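Local coordinates for putative immunoglobulin-blocking virulence protein (Mycoplasma mycoides subsp. capri, PDB 7ADK) that probably binds host immunoglobulins and blocks their action, as a putative mycoplasma virulence factor that assembles with a lipoprotein, at residues 434-439 with 464-469; 411-416 with 445-450; 218-221 with 225-228. All coordinates share one frame; numbering follows the deposited sequence.

Contact 1 (434-439 with 464-469); sequences ELIEKL and KDILGA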
loop_
_atom_site.group_PDB
_atom_site.type_symbol
_atom_site.label_atom_id
_atom_site.label_comp_id
_atom_site.label_asym_id
_atom_site.label_seq_id
_atom_site.Cartn_x
_atom_site.Cartn_y
_atom_site.Cartn_z
ATOM N N GLU A 434 35.664 1.309 9.177
ATOM C CA GLU A 434 37.101 1.531 9.010
ATOM C C GLU A 434 37.463 2.996 9.266
ATOM O O GLU A 434 38.398 3.290 10.001
ATOM C CB GLU A 434 37.556 1.116 7.601
ATOM C CG GLU A 434 37.136 -0.292 7.164
ATOM C CD GLU A 434 37.554 -1.420 8.089
ATOM O OE1 GLU A 434 38.580 -1.316 8.796
ATOM O OE2 GLU A 434 36.854 -2.440 8.093
ATOM N N LEU A 435 36.672 3.924 8.730
ATOM C CA LEU A 435 36.847 5.359 8.875
ATOM C C LEU A 435 36.599 5.819 10.312
ATOM O O LEU A 435 37.408 6.562 10.852
ATOM C CB LEU A 435 35.919 6.049 7.865
ATOM C CG LEU A 435 36.134 7.560 7.746
ATOM C CD1 LEU A 435 37.460 7.892 7.085
ATOM C CD2 LEU A 435 35.036 8.158 6.896
ATOM N N ILE A 436 35.531 5.343 10.945
ATOM C CA ILE A 436 35.231 5.635 12.342
ATOM C C ILE A 436 36.394 5.214 13.248
ATOM O O ILE A 436 36.698 5.918 14.204
ATOM C CB ILE A 436 33.880 4.984 12.717
ATOM C CG1 ILE A 436 32.718 5.805 12.129
ATOM C CG2 ILE A 436 33.717 4.839 14.226
ATOM C CD1 ILE A 436 31.379 5.080 12.065
ATOM N N GLU A 437 37.081 4.105 12.962
ATOM C CA GLU A 437 38.273 3.694 13.713
ATOM C C GLU A 437 39.563 4.434 13.317
ATOM O O GLU A 437 40.332 4.802 14.205
ATOM C CB GLU A 437 38.464 2.176 13.632
ATOM C CG GLU A 437 37.449 1.381 14.470
ATOM C CD GLU A 437 37.604 1.539 15.997
ATOM O OE1 GLU A 437 36.785 0.971 16.754
ATOM O OE2 GLU A 437 38.526 2.240 16.476
ATOM N N LYS A 438 39.816 4.723 12.031
ATOM C CA LYS A 438 40.996 5.500 11.624
ATOM C C LYS A 438 40.966 6.927 12.175
ATOM O O LYS A 438 41.989 7.384 12.670
ATOM C CB LYS A 438 41.245 5.425 10.108
ATOM C CG LYS A 438 42.098 4.194 9.769
ATOM C CD LYS A 438 42.580 4.093 8.323
ATOM C CE LYS A 438 41.605 3.391 7.393
ATOM N NZ LYS A 438 42.204 3.043 6.099
ATOM N N LEU A 439 39.810 7.588 12.221
ATOM C CA LEU A 439 39.682 8.886 12.890
ATOM C C LEU A 439 39.944 8.767 14.409
ATOM O O LEU A 439 40.588 9.642 14.981
ATOM C CB LEU A 439 38.317 9.522 12.575
ATOM C CG LEU A 439 38.181 10.335 11.272
ATOM C CD1 LEU A 439 38.985 11.615 11.310
ATOM C CD2 LEU A 439 38.593 9.598 10.024
ATOM N N LYS A 464 24.921 -2.830 14.219
ATOM C CA LYS A 464 25.521 -3.110 15.539
ATOM C C LYS A 464 27.057 -3.091 15.510
ATOM O O LYS A 464 27.670 -2.632 16.466
ATOM C CB LYS A 464 24.989 -4.435 16.137
ATOM C CG LYS A 464 23.509 -4.412 16.554
ATOM C CD LYS A 464 23.073 -5.669 17.324
ATOM C CE LYS A 464 21.599 -5.626 17.760
ATOM N NZ LYS A 464 21.167 -6.828 18.516
ATOM N N ASP A 465 27.683 -3.480 14.399
ATOM C CA ASP A 465 29.140 -3.431 14.204
ATOM C C ASP A 465 29.695 -2.011 13.966
ATOM O O ASP A 465 30.841 -1.729 14.303
ATOM C CB ASP A 465 29.527 -4.351 13.040
ATOM C CG ASP A 465 29.128 -5.818 13.222
ATOM O OD1 ASP A 465 28.856 -6.265 14.361
ATOM O OD2 ASP A 465 29.103 -6.553 12.212
ATOM N N ILE A 466 28.886 -1.113 13.406
ATOM C CA ILE A 466 29.235 0.283 13.111
ATOM C C ILE A 466 28.986 1.172 14.333
ATOM O O ILE A 466 29.881 1.884 14.780
ATOM C CB ILE A 466 28.451 0.774 11.868
ATOM C CG1 ILE A 466 28.849 -0.012 10.605
ATOM C CG2 ILE A 466 28.684 2.269 11.625
ATOM C CD1 ILE A 466 27.847 0.087 9.472
ATOM N N LEU A 467 27.781 1.113 14.899
ATOM C CA LEU A 467 27.434 1.835 16.122
ATOM C C LEU A 467 28.306 1.395 17.305
ATOM O O LEU A 467 28.703 2.233 18.102
ATOM C CB LEU A 467 25.933 1.654 16.412
ATOM C CG LEU A 467 25.002 2.788 15.940
ATOM C CD1 LEU A 467 25.281 3.289 14.530
ATOM C CD2 LEU A 467 23.563 2.303 15.980
ATOM N N GLY A 468 28.682 0.119 17.384
ATOM C CA GLY A 468 29.634 -0.393 18.370
ATOM C C GLY A 468 31.092 0.031 18.165
ATOM O O GLY A 468 31.884 -0.106 19.090
ATOM N N ALA A 469 31.469 0.509 16.978
ATOM C CA ALA A 469 32.808 1.029 16.687
ATOM C C ALA A 469 32.992 2.509 17.051
ATOM O O ALA A 469 34.122 2.965 17.205
ATOM C CB ALA A 469 33.098 0.810 15.209
#
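Ile436 meets both Ile466 and Ala469 and carries the apolar part of this buried contact. Its CB points at the 464-469 segment, and the two branches then divide the work. The CG1 branch ends in CD1, which lies 3.9 Å from CG2 of Ile466. The two isoleucine side chains cross at about a right angle, so they touch methyl against methyl and do not run alongside each other. Chi1 of -76° sets CG1 of Ile436 anti to the carbonyl carbon, which puts CG2 anti to the backbone N, facing Ala469. Ile436 CG2 is 4.2 Å from CB of Ala469 and 3.5 Å from O of the same residue.

Helix 426-442 links the parallel strands 415-422 and 448-454. The contact joins the helix of this beta-alpha-beta unit to the short helix 464-467 in the next connection, between the parallel strands 448-454 and 473-481. The face of the longer helix that bears Leu435 and Leu439 packs on strand 396-403, while Ile466 also reaches Tyr429 and Ser432 of that helix.

One residue further on, Glu437 lies at the more exposed border. Its chain bends at chi2 (-68°), which brings the carboxylate back to Ala469. Glu437 OE1 lies 3.4 Å from Ala469 O, but both are acceptors and the pair is not a hydrogen bond. That carbonyl is instead served by Gln440 NE2, from the same helix as Glu437, which also bonds to Ile436 O within its own helix.

Contact 2 (411-416 with 445-450); sequences GKLNSG and QITSYR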
loop_
_atom_site.group_PDB
_atom_site.type_symbol
_atom_site.label_atom_id
_atom_site.label_comp_id
_atom_site.label_asym_id
_atom_site.label_seq_id
_atom_site.Cartn_x
_atom_site.Cartn_y
_atom_site.Cartn_z
ATOM N N GLY A 411 34.577 27.016 28.573
ATOM C CA GLY A 411 35.321 26.373 27.481
ATOM C C GLY A 411 34.695 25.145 26.803
ATOM O O GLY A 411 35.397 24.406 26.122
ATOM N N LYS A 412 33.392 24.928 26.985
ATOM C CA LYS A 412 32.683 23.674 26.711
ATOM C C LYS A 412 32.545 23.332 25.218
ATOM O O LYS A 412 32.875 22.211 24.842
ATOM C CB LYS A 412 31.342 23.735 27.464
ATOM C CG LYS A 412 30.613 22.395 27.524
ATOM C CD LYS A 412 29.523 22.342 28.589
ATOM C CE LYS A 412 30.103 22.326 29.998
ATOM N NZ LYS A 412 29.129 21.921 30.997
ATOM N N LEU A 413 32.100 24.266 24.365
ATOM C CA LEU A 413 32.061 24.124 22.894
ATOM C C LEU A 413 31.808 25.461 22.175
ATOM O O LEU A 413 30.787 26.088 22.439
ATOM C CB LEU A 413 30.947 23.130 22.490
ATOM C CG LEU A 413 30.914 22.791 20.993
ATOM C CD1 LEU A 413 32.085 21.914 20.596
ATOM C CD2 LEU A 413 29.657 22.038 20.631
ATOM N N ASN A 414 32.663 25.854 21.217
ATOM C CA ASN A 414 32.428 26.969 20.281
ATOM C C ASN A 414 32.493 26.555 18.802
ATOM O O ASN A 414 31.905 27.221 17.952
ATOM C CB ASN A 414 33.413 28.106 20.593
ATOM C CG ASN A 414 32.953 28.928 21.766
ATOM O OD1 ASN A 414 31.946 29.609 21.680
ATOM N ND2 ASN A 414 33.626 28.890 22.880
ATOM N N SER A 415 33.163 25.447 18.488
ATOM C CA SER A 415 33.229 24.858 17.151
ATOM C C SER A 415 33.321 23.333 17.215
ATOM O O SER A 415 33.904 22.784 18.149
ATOM C CB SER A 415 34.412 25.429 16.371
ATOM O OG SER A 415 35.637 25.128 16.992
ATOM N N GLY A 416 32.774 22.639 16.220
ATOM C CA GLY A 416 32.738 21.186 16.183
ATOM C C GLY A 416 32.841 20.620 14.780
ATOM O O GLY A 416 32.212 21.115 13.848
ATOM N N GLN A 445 38.771 14.533 16.747
ATOM C CA GLN A 445 37.580 14.487 17.608
ATOM C C GLN A 445 36.341 14.910 16.822
ATOM O O GLN A 445 36.325 15.982 16.226
ATOM C CB GLN A 445 37.818 15.383 18.838
ATOM C CG GLN A 445 36.667 15.474 19.858
ATOM C CD GLN A 445 36.490 14.257 20.761
ATOM O OE1 GLN A 445 37.042 13.190 20.546
ATOM N NE2 GLN A 445 35.696 14.355 21.797
ATOM N N ILE A 446 35.284 14.101 16.833
ATOM C CA ILE A 446 34.017 14.388 16.145
ATOM C C ILE A 446 32.944 14.783 17.169
ATOM O O ILE A 446 32.676 14.047 18.114
ATOM C CB ILE A 446 33.590 13.178 15.285
ATOM C CG1 ILE A 446 34.652 12.721 14.265
ATOM C CG2 ILE A 446 32.259 13.422 14.580
ATOM C CD1 ILE A 446 35.084 13.758 13.250
ATOM N N THR A 447 32.309 15.938 16.985
ATOM C CA THR A 447 31.209 16.418 17.838
ATOM C C THR A 447 29.869 15.804 17.426
ATOM O O THR A 447 29.037 15.517 18.270
ATOM C CB THR A 447 31.146 17.953 17.815
ATOM O OG1 THR A 447 32.335 18.467 18.362
ATOM C CG2 THR A 447 30.026 18.561 18.640
ATOM N N SER A 448 29.642 15.556 16.143
ATOM C CA SER A 448 28.438 14.885 15.672
ATOM C C SER A 448 28.766 13.829 14.636
ATOM O O SER A 448 29.348 14.134 13.603
ATOM C CB SER A 448 27.466 15.914 15.113
ATOM O OG SER A 448 26.386 15.283 14.469
ATOM N N TYR A 449 28.294 12.618 14.848
ATOM C CA TYR A 449 28.161 11.620 13.794
ATOM C C TYR A 449 26.731 11.694 13.267
ATOM O O TYR A 449 25.800 11.696 14.067
ATOM C CB TYR A 449 28.479 10.233 14.342
ATOM C CG TYR A 449 29.882 10.047 14.851
ATOM C CD1 TYR A 449 30.910 9.694 13.965
ATOM C CD2 TYR A 449 30.160 10.236 16.214
ATOM C CE1 TYR A 449 32.218 9.523 14.437
ATOM C CE2 TYR A 449 31.469 10.078 16.687
ATOM C CZ TYR A 449 32.495 9.722 15.799
ATOM O OH TYR A 449 33.750 9.549 16.270
ATOM N N ARG A 450 26.546 11.767 11.944
ATOM C CA ARG A 450 25.242 11.720 11.260
ATOM C C ARG A 450 25.222 10.512 10.328
ATOM O O ARG A 450 25.974 10.485 9.360
ATOM C CB ARG A 450 24.966 13.001 10.447
ATOM C CG ARG A 450 25.264 14.344 11.133
ATOM C CD ARG A 450 24.916 15.508 10.193
ATOM N NE ARG A 450 23.477 15.754 10.206
ATOM C CZ ARG A 450 22.663 16.184 9.273
ATOM N NH1 ARG A 450 21.448 16.377 9.645
ATOM N NH2 ARG A 450 22.997 16.428 8.044
#
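Gly416 and Thr447 mark the closest approach of the two backbones, with Gly416 CA 5.3 Å from Thr447 CA. Both segments lead into neighbouring parallel strands, 415-422 and 448-454. Beyond Gly416 the two chains are joined by backbone bonds of Thr447 with Leu417 and of Ser448 with Leu419.

The side chain of Thr447 points at the 411-416 segment and carries the contact. Its OG1 lies 3.5 Å from CA of Gly416, where the glycine has no side chain to intervene. Leu413 and Thr447 reach toward each other tip to tip. With Leu413 CG anti to its own N (chi1 -174°), the fork of the leucine is extended across the gap. Leu413 CD2 is 4.0 Å from Thr447 CG2, and Leu413 CD1 is 4.1 Å from Thr447 OG1. Each methyl of the leucine thus has its own branch of the threonine.

From a loop, Val353 touches Leu413 and Phe354 touches Thr447. Gly416 bonds through its backbone to Leu401 of strand 396-403, and Thr447 to Gln476 of strand 473-481. The contact lies where the chain enters the two parallel strands of a beta-alpha-beta unit, with helix 426-442 connecting them.

Contact 3 (218-221 with 225-228); sequences FNSG and NDIL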
loop_
_atom_site.group_PDB
_atom_site.type_symbol
_atom_site.label_atom_id
_atom_site.label_comp_id
_atom_site.label_asym_id
_atom_site.label_seq_id
_atom_site.Cartn_x
_atom_site.Cartn_y
_atom_site.Cartn_z
ATOM N N PHE A 218 -16.063 49.481 2.014
ATOM C CA PHE A 218 -17.056 50.455 2.491
ATOM C C PHE A 218 -16.498 51.885 2.531
ATOM O O PHE A 218 -17.228 52.838 2.267
ATOM C CB PHE A 218 -17.550 50.065 3.885
ATOM C CG PHE A 218 -18.680 49.066 3.914
ATOM C CD1 PHE A 218 -18.456 47.720 3.586
ATOM C CD2 PHE A 218 -19.964 49.475 4.300
ATOM C CE1 PHE A 218 -19.494 46.784 3.679
ATOM C CE2 PHE A 218 -21.005 48.544 4.385
ATOM C CZ PHE A 218 -20.767 47.196 4.089
ATOM N N ASN A 219 -15.206 52.047 2.822
ATOM C CA ASN A 219 -14.495 53.329 2.730
ATOM C C ASN A 219 -14.243 53.815 1.280
ATOM O O ASN A 219 -13.797 54.945 1.093
ATOM C CB ASN A 219 -13.195 53.275 3.558
ATOM C CG ASN A 219 -13.382 53.296 5.064
ATOM O OD1 ASN A 219 -14.473 53.352 5.598
ATOM N ND2 ASN A 219 -12.326 53.306 5.811
ATOM N N SER A 220 -14.540 53.030 0.242
ATOM C CA SER A 220 -14.511 53.493 -1.150
ATOM C C SER A 220 -15.755 54.327 -1.510
ATOM O O SER A 220 -16.797 54.254 -0.855
ATOM C CB SER A 220 -14.288 52.323 -2.111
ATOM O OG SER A 220 -15.463 51.578 -2.320
ATOM N N GLY A 221 -15.672 55.139 -2.560
ATOM C CA GLY A 221 -16.724 56.084 -2.933
ATOM C C GLY A 221 -17.986 55.490 -3.573
ATOM O O GLY A 221 -18.941 56.223 -3.811
ATOM N N ASN A 225 -24.417 48.653 -3.517
ATOM C CA ASN A 225 -24.347 47.376 -4.226
ATOM C C ASN A 225 -22.912 46.910 -4.548
ATOM O O ASN A 225 -22.739 45.836 -5.118
ATOM C CB ASN A 225 -25.248 47.419 -5.468
ATOM C CG ASN A 225 -26.633 47.936 -5.137
ATOM O OD1 ASN A 225 -26.908 49.120 -5.250
ATOM N ND2 ASN A 225 -27.515 47.098 -4.661
ATOM N N ASP A 226 -21.866 47.633 -4.131
ATOM C CA ASP A 226 -20.490 47.105 -4.089
ATOM C C ASP A 226 -20.311 45.972 -3.048
ATOM O O ASP A 226 -19.313 45.263 -3.075
ATOM C CB ASP A 226 -19.447 48.231 -3.968
ATOM C CG ASP A 226 -19.334 48.949 -2.619
ATOM O OD1 ASP A 226 -19.881 48.475 -1.605
ATOM O OD2 ASP A 226 -18.644 49.984 -2.559
ATOM N N ILE A 227 -21.329 45.728 -2.212
ATOM C CA ILE A 227 -21.556 44.466 -1.486
ATOM C C ILE A 227 -21.351 43.246 -2.403
ATOM O O ILE A 227 -20.808 42.234 -1.952
ATOM C CB ILE A 227 -22.977 44.509 -0.868
ATOM C CG1 ILE A 227 -23.031 45.358 0.415
ATOM C CG2 ILE A 227 -23.583 43.135 -0.595
ATOM C CD1 ILE A 227 -22.423 44.727 1.668
ATOM N N LEU A 228 -21.688 43.355 -3.692
ATOM C CA LEU A 228 -21.443 42.307 -4.685
ATOM C C LEU A 228 -19.951 41.932 -4.831
ATOM O O LEU A 228 -19.624 40.754 -4.954
ATOM C CB LEU A 228 -22.064 42.779 -6.009
ATOM C CG LEU A 228 -22.011 41.769 -7.167
ATOM C CD1 LEU A 228 -23.233 41.939 -8.053
ATOM C CD2 LEU A 228 -20.788 41.970 -8.062
#
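Phe218 and Ile227 make the apolar half of this contact, and Ser220 and Asp226 face each other beside them. Phe218 is the last residue of helix 209-218. Its CB does not point straight at the 225-228 segment, but the ring that it carries comes nearer. CG stands anti to the carbonyl carbon of Phe218 (chi1 -85°), and from there the ring extends toward Ile227. Along one side of the ring, CE1 of Phe218 comes within 4.1 Å of CD1 of Ile227. At the far end, Phe218 CZ comes closer still, 3.8 Å from the same Ile227 CD1. A single methyl of the isoleucine therefore meets the outer part of the ring. The two side chains approach obliquely. Phe218 also packs on Ala289 and Asn290, and Ile227 packs on Gln282, Ile285 and Trp286 of helix 280-288. Ala289, Ile285 and Trp286 are the apolar ones among these neighbours.

The polar pair is looser. Ser220 OG lies 3.6 Å from Asp226 OD2, and the two do not form a hydrogen bond. The serine hydroxyl is bonded instead to the backbone O of Glu217. This bond ties the loop serine back to the last turn of helix 209-218. In Asp226, a chi1 of 73° places CG between the backbone N and the carbonyl carbon and turns the carboxylate toward Ser220.

On the second segment, Leu228 N bonds to Asn225 O at 3.0 Å. This turn leads from a short 3-10 segment into the helix. The contact brings the two ends of a short loop together by side chains alone, and that loop connects two consecutive helices, 209-218 and 227-235.

Contacts 1 and 2 lie in one beta-alpha-beta region, contact 2 at its strands and contact 1 on its helix. Their centres are 18 Å apart and their nearest atoms about 4 Å apart, without touching. Their segments alternate along the chain: strand 415-422, helix 426-442 and strand 448-454 follow in order, so contact 2 brackets the helix that contact 1 packs. Contact 3 is remote. Its centre lies 72 Å from that of contact 1 and 62 Å from that of contact 2, and it closes earlier in the chain than either opens. Contacts 1 and 3 lie on opposite sides of the chain's centre. Of the three, only contact 1 has the lipoprotein chain within reach: Glu680 of that chain packs on Lys464, which does not itself touch 434-439.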